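Local coordinates for protein 4-alpha-glucanotransferase (Corynebacterium glutamicum, PDB 5B68) that belongs to the amylomaltase family of enzymes, pairing an N-terminal beta sandwich with a TIM-barrel domain, at residues A[206-211]-A[377-382]; A[178-183]-A[214-219]; A[597-602]-A[615-620]; A[572-577]-A[589-594]. All coordinates share one frame; numbering follows the deposited sequence.

Contact 1: residues A[206-211]-A[377-382]; sequences SVVAQD and AGMSIG
Ser206 and Ala377 mark the nearest approach of the two backbones, 5.3 Å from the CA of Ser206 to the CA of Ala377, where the last turn of helix 198-209 passes the loop that follows helix 349-376. This is a helix-to-loop junction on the outside of the TIM barrel: the two helices lead into the neighbouring parallel strands 215-218 and 382-387. Helix 349-376 finishes in a Schellman motif, with Gly378 at positive phi (110°), and the chain then turns away through Met379 toward strand 382-387. No hydrogen bond links the two segments, and the contact is made mostly by methyl and methylene groups.

The CB of Ala377 faces the helix and rests against two residues one turn apart, 3.8 Å from the CA of Ser206 and 3.8 Å from the CB of Ala209. That same CB of Ala209 is 3.8 Å from the carbonyl O of Ala377 and 3.9 Å from the CG of Met379, which sets it between the helix-ending turn and the methionine chain. The hydroxyl of Ser206 is turned to its own helix, where OG bonds to the O of Asn203. Met379 leaves its backbone with CG opposite the carbonyl carbon (chi1 -67°) and stays extended from there, a shape that carries its thioether end across the helix, past the CB of Ala209 to Val208. Ala213 and Ala374 also touch this methionine. At its tip, the CE methyl of Met379 meets the CG2 branch of Val208 at 3.8 Å.

Contact 2: residues A[178-183]-A[214-219]; sequences SGVMAQ and DFLLIN
Four backbone hydrogen bonds join Ser178-Ala182 to Asp214-Leu217 in parallel register. Asp214 N gives to Ser178 O (2.8 Å), and Val180 grips both sides of Leu216, its N bonding to Phe215 O at 3.1 Å and its O receiving Leu217 N at 2.8 Å. Ala182 N then meets Leu217 O at 2.8 Å. Weaker CA-H...O contacts reinforce this ladder, including one from the CA of Met181 to the O of Leu217.

The aromatic contact is a CH-pi interaction. Because CG of Phe215 lies between its backbone N and carbonyl carbon (chi1 64°), the ring folds back over Gly179, whose CA stands 3.5 Å from the ring centroid and only 13° off the ring normal. Glycine lets the ring lie this close to the strand.

Apolar side chains pack on each face of the pair. The CG of Met181 lies 3.9 Å from the CG of Leu217, while Leu216 CD1 reaches Val180 CG1 at 4.0 Å and also nears the CB of Ala182; helix 198-209 covers this second group with Leu201, Leu204 and Val208.

A water joins Ser178 N to Asp214 OD2, and Asp214 is held further by Arg177 and by Ser380 N. Two adjacent parallel strands backed by their connecting helix form the beta-alpha-beta unit from which a TIM barrel is built.

Contact 3: residues A[597-602]-A[615-620]; sequences WQAEIL and EYVGLE
With CG anti to the carbonyl carbon in both Tyr616 (chi1 -63°) and Leu602 (chi1 -65°), the two side chains cross at about a right angle, and one face of the phenol ring is turned to the leucine. The CB of Leu602 sits over the ring face, offset toward the rim on the CG side, 3.7 Å from the centroid of Tyr616 and 18° off the normal, a CH-pi contact. The CD1 branch of Leu602 touches the same ring at CD2 of Tyr616, 3.7 Å away. One turn back, the methyl of Ala599 abuts the loop backbone, its CB 3.6 Å from the N of Val617, and the CG2 branch of Val617 closes over it at 3.7 Å from Ala599 CB.

A type II turn from Tyr616 to Leu619, with Gly618 in its third place and Leu619 N bonded to Tyr616 O, shapes this loop. Two bonds tie Tyr616 itself: its OH reaches Pro612 O, and its N meets Asp603 OD1 of the helix. The loop thus folds back along helix 587-607, from which it emerged, before entering helix 627-639, whose Leu630 and Leu634 pack against Leu602.

Contact 4: residues A[572-577]-A[589-594]; sequences EHIALR and AELAED
Ile574 presses its side chain between Glu590, Leu591 and Asp594, and these residues carry most of the contact between 572-577 and 589-594. The two helical segments run at 162° to one another, with 9.8 Å between their axes. The CD1 methyl of Ile574 makes the closest contacts of this side chain, 3.6 Å from the carbonyl O of Glu590 and 3.6 Å from the CB of Asp594, while its CG2 branch meets the CG of Leu591 at 4.0 Å. The same CD1 lies over one face of the His573 ring, offset toward its rim.

Asp594 has its CG on the far side of CB from the backbone N (chi1 169°), which directs the carboxylate at the edge of the His573 ring. OD1 of Asp594 lies near the ring plane, 2.7 Å from NE2 of His573, but the N-H...O angle of 128° makes this a weak hydrogen bond. Gln598 NE2 also binds OD1, and Arg621 forms a salt bridge with OD2.

Glu590 faces Arg577 at a distance: its OE1 is 4.0 Å from NH2 and well out of the guanidinium plane, so that any attraction is probably one of charge alone, with no N-H directed at the oxygen. A water 2.8 Å from OE1 of Glu590 lies between them, weakly bound by NH1 of Arg577, and Thr585 supplies OE1 with a further hydrogen bond. Helices 572-579 and 587-607, consecutive and antiparallel across a short loop, form a helical hairpin, with Tyr568 stacked on His573 and the loop residues Gln662 and Tyr670 packed on Leu576.

From the N terminus, contact 2 opens first at strand 177-182 and contact 1 begins on the following helix 198-209; contact 2 closes at 214-219, whereas contact 1 closes only at 377-382, so the two cross. They also touch, through bonds of Ser380 N to Asp214 OD1 and Gly382 O to Leu216 N, tying three successive barrel strands and a helix together. Contact 4 closes the short loop between helices 572-579 and 587-607, and contact 3 follows in series, folding the loop after helix 587-607 back onto that helix. These two share helix 587-607, their centres 15 Å apart, and lie in a peripheral, largely helical region; contacts 2 and 4 come no nearer than about 14 Å between nearest atoms.

Contact 1: residues A[206-211]-A[377-382]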
loop_
_atom_site.group_PDB
_atom_site.type_symbol
_atom_site.label_atom_id
_atom_site.label_comp_id
_atom_site.label_asym_id
_atom_site.label_seq_id
_atom_site.Cartn_x
_atom_site.Cartn_y
_atom_site.Cartn_z
ATOM N N SER A 206 -10.774 19.437 -4.928
ATOM C CA SER A 206 -11.529 20.363 -5.795
ATOM C C SER A 206 -10.667 21.607 -6.046
ATOM O O SER A 206 -10.697 22.151 -7.142
ATOM C CB SER A 206 -12.940 20.687 -5.281
ATOM O OG SER A 206 -12.811 21.495 -4.142
ATOM N N VAL A 207 -9.889 22.040 -5.067
ATOM C CA VAL A 207 -9.054 23.239 -5.229
ATOM C C VAL A 207 -7.931 23.011 -6.211
ATOM O O VAL A 207 -7.728 23.774 -7.117
ATOM C CB VAL A 207 -8.448 23.653 -3.870
ATOM C CG1 VAL A 207 -7.286 24.637 -4.027
ATOM C CG2 VAL A 207 -9.496 24.226 -2.961
ATOM N N VAL A 208 -7.187 21.930 -6.067
ATOM C CA VAL A 208 -5.983 21.762 -6.939
ATOM C C VAL A 208 -6.463 21.399 -8.321
ATOM O O VAL A 208 -5.742 21.620 -9.284
ATOM C CB VAL A 208 -4.969 20.764 -6.389
ATOM C CG1 VAL A 208 -4.424 21.210 -5.051
ATOM C CG2 VAL A 208 -5.585 19.380 -6.237
ATOM N N ALA A 209 -7.685 20.864 -8.454
ATOM C CA ALA A 209 -8.222 20.547 -9.758
ATOM C C ALA A 209 -8.449 21.836 -10.596
ATOM O O ALA A 209 -8.446 21.782 -11.809
ATOM C CB ALA A 209 -9.547 19.833 -9.600
ATOM N N GLN A 210 -8.602 22.991 -9.935
ATOM C CA GLN A 210 -8.944 24.253 -10.662
ATOM C C GLN A 210 -7.705 24.697 -11.406
ATOM O O GLN A 210 -7.784 25.510 -12.322
ATOM C CB GLN A 210 -9.318 25.343 -9.662
ATOM C CG GLN A 210 -10.573 24.985 -8.930
ATOM C CD GLN A 210 -10.878 25.852 -7.735
ATOM O OE1 GLN A 210 -10.070 26.683 -7.294
ATOM N NE2 GLN A 210 -12.016 25.559 -7.115
ATOM N N ASP A 211 -6.536 24.236 -10.969
ATOM C CA ASP A 211 -5.301 24.557 -11.641
ATOM C C ASP A 211 -4.687 23.467 -12.481
ATOM O O ASP A 211 -3.529 23.630 -12.876
ATOM C CB ASP A 211 -4.306 25.152 -10.646
ATOM C CG ASP A 211 -4.916 26.288 -9.901
ATOM O OD1 ASP A 211 -5.222 27.287 -10.563
ATOM O OD2 ASP A 211 -5.177 26.185 -8.700
ATOM N N ALA A 377 -15.116 18.215 -9.987
ATOM C CA ALA A 377 -14.218 19.314 -10.224
ATOM C C ALA A 377 -13.376 19.208 -11.476
ATOM O O ALA A 377 -12.612 20.119 -11.757
ATOM C CB ALA A 377 -13.335 19.518 -9.030
ATOM N N GLY A 378 -13.466 18.115 -12.189
ATOM C CA GLY A 378 -12.760 17.887 -13.446
ATOM C C GLY A 378 -11.636 16.877 -13.443
ATOM O O GLY A 378 -10.998 16.641 -14.482
ATOM N N MET A 379 -11.324 16.276 -12.303
ATOM C CA MET A 379 -10.244 15.303 -12.297
ATOM C C MET A 379 -10.599 14.049 -13.098
ATOM O O MET A 379 -11.630 13.451 -12.886
ATOM C CB MET A 379 -9.893 14.899 -10.871
ATOM C CG MET A 379 -9.280 15.989 -10.028
ATOM S SD MET A 379 -8.411 15.337 -8.602
ATOM C CE MET A 379 -7.303 16.686 -8.227
ATOM N N SER A 380 -9.710 13.664 -14.002
ATOM C CA SER A 380 -9.815 12.426 -14.756
ATOM C C SER A 380 -9.641 11.158 -13.913
ATOM O O SER A 380 -10.233 10.131 -14.193
ATOM C CB SER A 380 -8.897 12.432 -15.974
ATOM O OG SER A 380 -7.569 12.192 -15.625
ATOM N N ILE A 381 -8.755 11.245 -12.935
ATOM C CA ILE A 381 -8.494 10.147 -12.026
ATOM C C ILE A 381 -9.174 10.321 -10.674
ATOM O O ILE A 381 -9.906 9.471 -10.256
ATOM C CB ILE A 381 -6.978 9.992 -11.825
ATOM C CG1 ILE A 381 -6.341 9.569 -13.133
ATOM C CG2 ILE A 381 -6.643 9.001 -10.737
ATOM C CD1 ILE A 381 -4.880 9.900 -13.222
ATOM N N GLY A 382 -8.987 11.467 -10.044
ATOM C CA GLY A 382 -9.509 11.651 -8.707
ATOM C C GLY A 382 -8.528 11.313 -7.604
ATOM O O GLY A 382 -7.355 11.528 -7.730
#

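Contact 2: residues A[178-183]-A[214-219]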
loop_
_atom_site.group_PDB
_atom_site.type_symbol
_atom_site.label_atom_id
_atom_site.label_comp_id
_atom_site.label_asym_id
_atom_site.label_seq_id
_atom_site.Cartn_x
_atom_site.Cartn_y
_atom_site.Cartn_z
ATOM N N SER A 178 -0.935 15.651 -14.932
ATOM C CA SER A 178 -0.270 15.946 -13.653
ATOM C C SER A 178 -1.237 15.753 -12.536
ATOM O O SER A 178 -2.456 15.777 -12.750
ATOM C CB SER A 178 0.273 17.375 -13.574
ATOM O OG SER A 178 -0.786 18.315 -13.489
ATOM N N GLY A 179 -0.695 15.668 -11.336
ATOM C CA GLY A 179 -1.478 15.650 -10.107
ATOM C C GLY A 179 -0.684 16.185 -8.962
ATOM O O GLY A 179 0.387 16.708 -9.193
ATOM N N VAL A 180 -1.253 16.099 -7.752
ATOM C CA VAL A 180 -0.721 16.648 -6.568
ATOM C C VAL A 180 -0.725 15.530 -5.525
ATOM O O VAL A 180 -1.673 14.712 -5.477
ATOM C CB VAL A 180 -1.608 17.811 -6.019
ATOM C CG1 VAL A 180 -1.136 18.269 -4.638
ATOM C CG2 VAL A 180 -1.668 19.009 -7.008
ATOM N N MET A 181 0.320 15.458 -4.733
ATOM C CA MET A 181 0.352 14.580 -3.542
ATOM C C MET A 181 0.244 15.379 -2.260
ATOM O O MET A 181 0.949 16.398 -2.069
ATOM C CB MET A 181 1.621 13.732 -3.476
ATOM C CG MET A 181 1.732 12.791 -2.246
ATOM S SD MET A 181 2.312 13.529 -0.712
ATOM C CE MET A 181 4.076 13.402 -1.018
ATOM N N ALA A 182 -0.628 14.938 -1.360
ATOM C CA ALA A 182 -0.773 15.580 -0.075
ATOM C C ALA A 182 -0.818 14.526 1.042
ATOM O O ALA A 182 -1.435 13.473 0.870
ATOM C CB ALA A 182 -2.023 16.399 0.013
ATOM N N GLN A 183 -0.153 14.838 2.151
ATOM C CA GLN A 183 -0.315 14.065 3.380
ATOM C C GLN A 183 -1.535 14.615 4.087
ATOM O O GLN A 183 -1.483 15.619 4.833
ATOM C CB GLN A 183 0.941 14.129 4.232
ATOM C CG GLN A 183 2.132 13.578 3.533
ATOM C CD GLN A 183 2.108 12.058 3.422
ATOM O OE1 GLN A 183 2.128 11.393 4.450
ATOM N NE2 GLN A 183 2.105 11.511 2.210
ATOM N N ASP A 214 -5.109 16.326 -12.216
ATOM C CA ASP A 214 -6.046 15.238 -12.552
ATOM C C ASP A 214 -6.139 14.140 -11.457
ATOM O O ASP A 214 -7.069 13.296 -11.535
ATOM C CB ASP A 214 -5.723 14.624 -13.903
ATOM C CG ASP A 214 -6.443 15.349 -15.049
ATOM O OD1 ASP A 214 -7.650 15.590 -14.888
ATOM O OD2 ASP A 214 -5.769 15.753 -16.043
ATOM N N PHE A 215 -5.263 14.190 -10.466
ATOM C CA PHE A 215 -5.384 13.315 -9.328
ATOM C C PHE A 215 -4.867 13.976 -8.071
ATOM O O PHE A 215 -4.105 14.901 -8.141
ATOM C CB PHE A 215 -4.667 11.995 -9.579
ATOM C CG PHE A 215 -3.198 12.122 -9.755
ATOM C CD1 PHE A 215 -2.368 12.073 -8.674
ATOM C CD2 PHE A 215 -2.647 12.258 -11.000
ATOM C CE1 PHE A 215 -1.018 12.185 -8.822
ATOM C CE2 PHE A 215 -1.292 12.367 -11.155
ATOM C CZ PHE A 215 -0.478 12.326 -10.072
ATOM N N LEU A 216 -5.317 13.475 -6.933
ATOM C CA LEU A 216 -4.773 13.838 -5.651
ATOM C C LEU A 216 -4.320 12.545 -4.943
ATOM O O LEU A 216 -5.129 11.747 -4.493
ATOM C CB LEU A 216 -5.806 14.567 -4.798
ATOM C CG LEU A 216 -5.325 14.981 -3.434
ATOM C CD1 LEU A 216 -4.256 16.064 -3.525
ATOM C CD2 LEU A 216 -6.513 15.441 -2.634
ATOM N N LEU A 217 -3.009 12.352 -4.933
ATOM C CA LEU A 217 -2.381 11.182 -4.273
ATOM C C LEU A 217 -2.260 11.514 -2.838
ATOM O O LEU A 217 -1.719 12.574 -2.468
ATOM C CB LEU A 217 -1.008 10.875 -4.899
ATOM C CG LEU A 217 -0.048 9.913 -4.252
ATOM C CD1 LEU A 217 -0.676 8.515 -4.172
ATOM C CD2 LEU A 217 1.234 9.747 -5.017
ATOM N N ILE A 218 -2.682 10.585 -2.000
ATOM C CA ILE A 218 -2.617 10.718 -0.580
ATOM C C ILE A 218 -1.883 9.563 0.123
ATOM O O ILE A 218 -1.471 8.566 -0.474
ATOM C CB ILE A 218 -4.007 10.969 0.044
ATOM C CG1 ILE A 218 -4.932 9.755 -0.208
ATOM C CG2 ILE A 218 -4.608 12.252 -0.521
ATOM C CD1 ILE A 218 -6.228 9.798 0.532
ATOM N N ASN A 219 -1.629 9.774 1.399
ATOM C CA ASN A 219 -1.120 8.716 2.263
ATOM C C ASN A 219 -2.120 7.599 2.416
ATOM O O ASN A 219 -3.302 7.803 2.209
ATOM C CB ASN A 219 -0.799 9.263 3.662
ATOM C CG ASN A 219 -1.995 9.977 4.284
ATOM O OD1 ASN A 219 -2.762 9.422 5.139
ATOM N ND2 ASN A 219 -2.221 11.161 3.858
HETATM O O HOH W 1 -3.416 17.073 -15.641
#

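Contact 3: residues A[597-602]-A[615-620]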
loop_
_atom_site.group_PDB
_atom_site.type_symbol
_atom_site.label_atom_id
_atom_site.label_comp_id
_atom_site.label_asym_id
_atom_site.label_seq_id
_atom_site.Cartn_x
_atom_site.Cartn_y
_atom_site.Cartn_z
ATOM N N TRP A 597 25.858 17.377 -6.865
ATOM C CA TRP A 597 24.766 16.612 -7.502
ATOM C C TRP A 597 23.625 17.569 -7.941
ATOM O O TRP A 597 23.155 17.481 -9.083
ATOM C CB TRP A 597 24.236 15.602 -6.461
ATOM C CG TRP A 597 23.056 14.738 -6.916
ATOM C CD1 TRP A 597 21.852 14.621 -6.299
ATOM C CD2 TRP A 597 23.016 13.898 -8.053
ATOM N NE1 TRP A 597 21.051 13.764 -6.999
ATOM C CE2 TRP A 597 21.732 13.303 -8.081
ATOM C CE3 TRP A 597 23.941 13.576 -9.059
ATOM C CZ2 TRP A 597 21.347 12.419 -9.068
ATOM C CZ3 TRP A 597 23.571 12.665 -10.041
ATOM C CH2 TRP A 597 22.249 12.077 -10.009
ATOM N N GLN A 598 23.206 18.448 -7.031
ATOM C CA GLN A 598 22.209 19.524 -7.342
ATOM C C GLN A 598 22.635 20.333 -8.583
ATOM O O GLN A 598 21.852 20.553 -9.522
ATOM C CB GLN A 598 21.962 20.416 -6.156
ATOM C CG GLN A 598 21.172 19.728 -5.049
ATOM C CD GLN A 598 20.570 20.641 -4.029
ATOM O OE1 GLN A 598 20.181 21.786 -4.298
ATOM N NE2 GLN A 598 20.456 20.134 -2.808
ATOM N N ALA A 599 23.908 20.674 -8.655
ATOM C CA ALA A 599 24.388 21.495 -9.764
ATOM C C ALA A 599 24.244 20.789 -11.022
ATOM O O ALA A 599 23.774 21.335 -12.019
ATOM C CB ALA A 599 25.871 21.915 -9.532
ATOM N N GLU A 600 24.635 19.519 -11.017
ATOM C CA GLU A 600 24.531 18.692 -12.180
ATOM C C GLU A 600 23.079 18.565 -12.670
ATOM O O GLU A 600 22.819 18.524 -13.909
ATOM C CB GLU A 600 25.138 17.292 -11.906
ATOM C CG GLU A 600 26.671 17.277 -11.969
ATOM C CD GLU A 600 27.280 15.930 -11.594
ATOM O OE1 GLU A 600 26.925 14.951 -12.259
ATOM O OE2 GLU A 600 28.140 15.896 -10.685
ATOM N N ILE A 601 22.148 18.463 -11.710
ATOM C CA ILE A 601 20.712 18.365 -12.065
ATOM C C ILE A 601 20.213 19.683 -12.676
ATOM O O ILE A 601 19.488 19.667 -13.699
ATOM C CB ILE A 601 19.856 18.050 -10.812
ATOM C CG1 ILE A 601 20.095 16.583 -10.375
ATOM C CG2 ILE A 601 18.364 18.264 -11.094
ATOM C CD1 ILE A 601 19.404 16.226 -9.072
ATOM N N LEU A 602 20.629 20.791 -12.066
ATOM C CA LEU A 602 20.240 22.108 -12.556
ATOM C C LEU A 602 20.814 22.331 -13.961
ATOM O O LEU A 602 20.149 22.926 -14.819
ATOM C CB LEU A 602 20.691 23.195 -11.579
ATOM C CG LEU A 602 20.006 23.140 -10.180
ATOM C CD1 LEU A 602 20.725 24.043 -9.197
ATOM C CD2 LEU A 602 18.515 23.482 -10.208
ATOM N N GLU A 615 25.391 27.634 -15.798
ATOM C CA GLU A 615 26.555 26.840 -15.430
ATOM C C GLU A 615 26.649 26.741 -13.910
ATOM O O GLU A 615 27.407 27.428 -13.273
ATOM C CB GLU A 615 27.829 27.390 -16.056
ATOM C CG GLU A 615 27.790 27.417 -17.571
ATOM C CD GLU A 615 27.668 26.041 -18.188
ATOM O OE1 GLU A 615 27.350 25.951 -19.382
ATOM O OE2 GLU A 615 27.891 25.041 -17.483
ATOM N N TYR A 616 25.752 25.939 -13.354
ATOM C CA TYR A 616 25.569 25.769 -11.920
ATOM C C TYR A 616 26.744 25.181 -11.133
ATOM O O TYR A 616 26.920 25.494 -9.987
ATOM C CB TYR A 616 24.259 25.021 -11.646
ATOM C CG TYR A 616 23.051 25.792 -12.126
ATOM C CD1 TYR A 616 22.595 25.659 -13.418
ATOM C CD2 TYR A 616 22.387 26.659 -11.293
ATOM C CE1 TYR A 616 21.504 26.366 -13.862
ATOM C CE2 TYR A 616 21.295 27.370 -11.726
ATOM C CZ TYR A 616 20.862 27.221 -13.013
ATOM O OH TYR A 616 19.787 27.923 -13.444
ATOM N N VAL A 617 27.498 24.288 -11.735
ATOM C CA VAL A 617 28.662 23.675 -11.066
ATOM C C VAL A 617 29.658 24.792 -10.866
ATOM O O VAL A 617 30.147 25.354 -11.829
ATOM C CB VAL A 617 29.322 22.546 -11.911
ATOM C CG1 VAL A 617 30.604 22.009 -11.258
ATOM C CG2 VAL A 617 28.340 21.394 -12.178
ATOM N N GLY A 618 29.907 25.130 -9.622
ATOM C CA GLY A 618 30.854 26.165 -9.297
ATOM C C GLY A 618 30.189 27.234 -8.480
ATOM O O GLY A 618 30.864 27.895 -7.700
ATOM N N LEU A 619 28.873 27.409 -8.666
ATOM C CA LEU A 619 28.113 28.427 -7.953
ATOM C C LEU A 619 27.930 28.096 -6.466
ATOM O O LEU A 619 27.746 26.958 -6.135
ATOM C CB LEU A 619 26.726 28.591 -8.605
ATOM C CG LEU A 619 26.393 29.672 -9.664
ATOM C CD1 LEU A 619 27.581 30.317 -10.363
ATOM C CD2 LEU A 619 25.378 29.152 -10.676
ATOM N N GLU A 620 27.907 29.111 -5.626
ATOM C CA GLU A 620 27.572 28.955 -4.236
ATOM C C GLU A 620 26.111 28.619 -4.164
ATOM O O GLU A 620 25.352 28.973 -5.039
ATOM C CB GLU A 620 27.799 30.246 -3.482
ATOM C CG GLU A 620 29.253 30.641 -3.366
ATOM C CD GLU A 620 29.706 30.702 -1.933
ATOM O OE1 GLU A 620 30.826 30.228 -1.665
ATOM O OE2 GLU A 620 28.941 31.207 -1.077
#

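Contact 4: residues A[572-577]-A[589-594]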
loop_
_atom_site.group_PDB
_atom_site.type_symbol
_atom_site.label_atom_id
_atom_site.label_comp_id
_atom_site.label_asym_id
_atom_site.label_seq_id
_atom_site.Cartn_x
_atom_site.Cartn_y
_atom_site.Cartn_z
ATOM N N GLU A 572 18.708 20.663 3.820
ATOM C CA GLU A 572 17.996 20.135 5.026
ATOM C C GLU A 572 18.021 18.605 5.207
ATOM O O GLU A 572 17.971 18.116 6.339
ATOM C CB GLU A 572 16.545 20.665 5.075
ATOM C CG GLU A 572 15.612 20.114 6.185
ATOM C CD GLU A 572 15.899 20.667 7.581
ATOM O OE1 GLU A 572 17.070 21.071 7.876
ATOM O OE2 GLU A 572 14.955 20.683 8.414
ATOM N N HIS A 573 18.002 17.836 4.134
ATOM C CA HIS A 573 18.280 16.404 4.252
ATOM C C HIS A 573 19.524 16.109 5.106
ATOM O O HIS A 573 19.484 15.220 5.982
ATOM C CB HIS A 573 18.287 15.632 2.905
ATOM C CG HIS A 573 19.133 16.235 1.827
ATOM N ND1 HIS A 573 19.134 17.583 1.507
ATOM C CD2 HIS A 573 19.944 15.639 0.929
ATOM C CE1 HIS A 573 19.950 17.792 0.494
ATOM N NE2 HIS A 573 20.441 16.628 0.113
ATOM N N ILE A 574 20.590 16.875 4.903
ATOM C CA ILE A 574 21.793 16.641 5.667
ATOM C C ILE A 574 21.720 17.300 7.047
ATOM O O ILE A 574 22.027 16.633 8.042
ATOM C CB ILE A 574 23.010 17.075 4.848
ATOM C CG1 ILE A 574 23.185 16.092 3.682
ATOM C CG2 ILE A 574 24.260 17.123 5.711
ATOM C CD1 ILE A 574 23.640 16.772 2.425
ATOM N N ALA A 575 21.309 18.572 7.138
ATOM C CA ALA A 575 21.145 19.221 8.439
ATOM C C ALA A 575 20.233 18.417 9.371
ATOM O O ALA A 575 20.511 18.318 10.558
ATOM C CB ALA A 575 20.612 20.650 8.285
ATOM N N LEU A 576 19.173 17.823 8.825
ATOM C CA LEU A 576 18.198 17.073 9.617
ATOM C C LEU A 576 18.813 15.749 10.098
ATOM O O LEU A 576 18.703 15.428 11.266
ATOM C CB LEU A 576 16.899 16.792 8.817
ATOM C CG LEU A 576 15.804 16.107 9.645
ATOM C CD1 LEU A 576 15.465 16.909 10.902
ATOM C CD2 LEU A 576 14.534 15.837 8.826
ATOM N N ARG A 577 19.488 15.012 9.216
ATOM C CA ARG A 577 20.121 13.749 9.624
ATOM C C ARG A 577 21.230 13.998 10.677
ATOM O O ARG A 577 21.345 13.248 11.652
ATOM C CB ARG A 577 20.641 12.956 8.418
ATOM C CG ARG A 577 19.544 12.224 7.609
ATOM C CD ARG A 577 20.100 11.092 6.728
ATOM N NE ARG A 577 20.994 11.612 5.677
ATOM C CZ ARG A 577 21.905 10.908 4.990
ATOM N NH1 ARG A 577 22.081 9.601 5.198
ATOM N NH2 ARG A 577 22.652 11.528 4.076
ATOM N N ALA A 589 31.341 17.347 4.087
ATOM C CA ALA A 589 31.693 16.555 2.928
ATOM C C ALA A 589 30.393 16.131 2.223
ATOM O O ALA A 589 30.352 16.076 0.995
ATOM C CB ALA A 589 32.500 15.344 3.363
ATOM N N GLU A 590 29.368 15.862 3.034
ATOM C CA GLU A 590 28.036 15.509 2.541
ATOM C C GLU A 590 27.373 16.698 1.853
ATOM O O GLU A 590 26.818 16.537 0.791
ATOM C CB GLU A 590 27.148 14.998 3.661
ATOM C CG GLU A 590 27.588 13.621 4.163
ATOM C CD GLU A 590 26.977 12.461 3.386
ATOM O OE1 GLU A 590 26.658 11.434 4.018
ATOM O OE2 GLU A 590 26.803 12.558 2.159
ATOM N N LEU A 591 27.422 17.865 2.477
ATOM C CA LEU A 591 26.832 19.087 1.877
ATOM C C LEU A 591 27.539 19.364 0.546
ATOM O O LEU A 591 26.892 19.767 -0.449
ATOM C CB LEU A 591 26.907 20.279 2.849
ATOM C CG LEU A 591 25.950 20.291 4.032
ATOM C CD1 LEU A 591 26.322 21.310 5.115
ATOM C CD2 LEU A 591 24.526 20.550 3.542
ATOM N N ALA A 592 28.858 19.113 0.484
ATOM C CA ALA A 592 29.575 19.374 -0.737
ATOM C C ALA A 592 29.200 18.414 -1.824
ATOM O O ALA A 592 29.112 18.788 -2.994
ATOM C CB ALA A 592 31.080 19.430 -0.516
ATOM N N GLU A 593 28.935 17.165 -1.465
ATOM C CA GLU A 593 28.490 16.154 -2.469
ATOM C C GLU A 593 27.100 16.512 -3.025
ATOM O O GLU A 593 26.840 16.387 -4.224
ATOM C CB GLU A 593 28.413 14.760 -1.811
ATOM C CG GLU A 593 29.148 13.683 -2.598
ATOM C CD GLU A 593 29.645 12.579 -1.672
ATOM O OE1 GLU A 593 28.789 11.993 -0.943
ATOM O OE2 GLU A 593 30.884 12.332 -1.649
ATOM N N ASP A 594 26.226 16.863 -2.092
ATOM C CA ASP A 594 24.881 17.366 -2.358
ATOM C C ASP A 594 24.878 18.590 -3.311
ATOM O O ASP A 594 24.302 18.513 -4.395
ATOM C CB ASP A 594 24.192 17.662 -1.031
ATOM C CG ASP A 594 22.898 18.434 -1.208
ATOM O OD1 ASP A 594 21.917 17.827 -1.773
ATOM O OD2 ASP A 594 22.857 19.625 -0.782
HETATM O O HOH W 2 25.409 8.905 4.377
#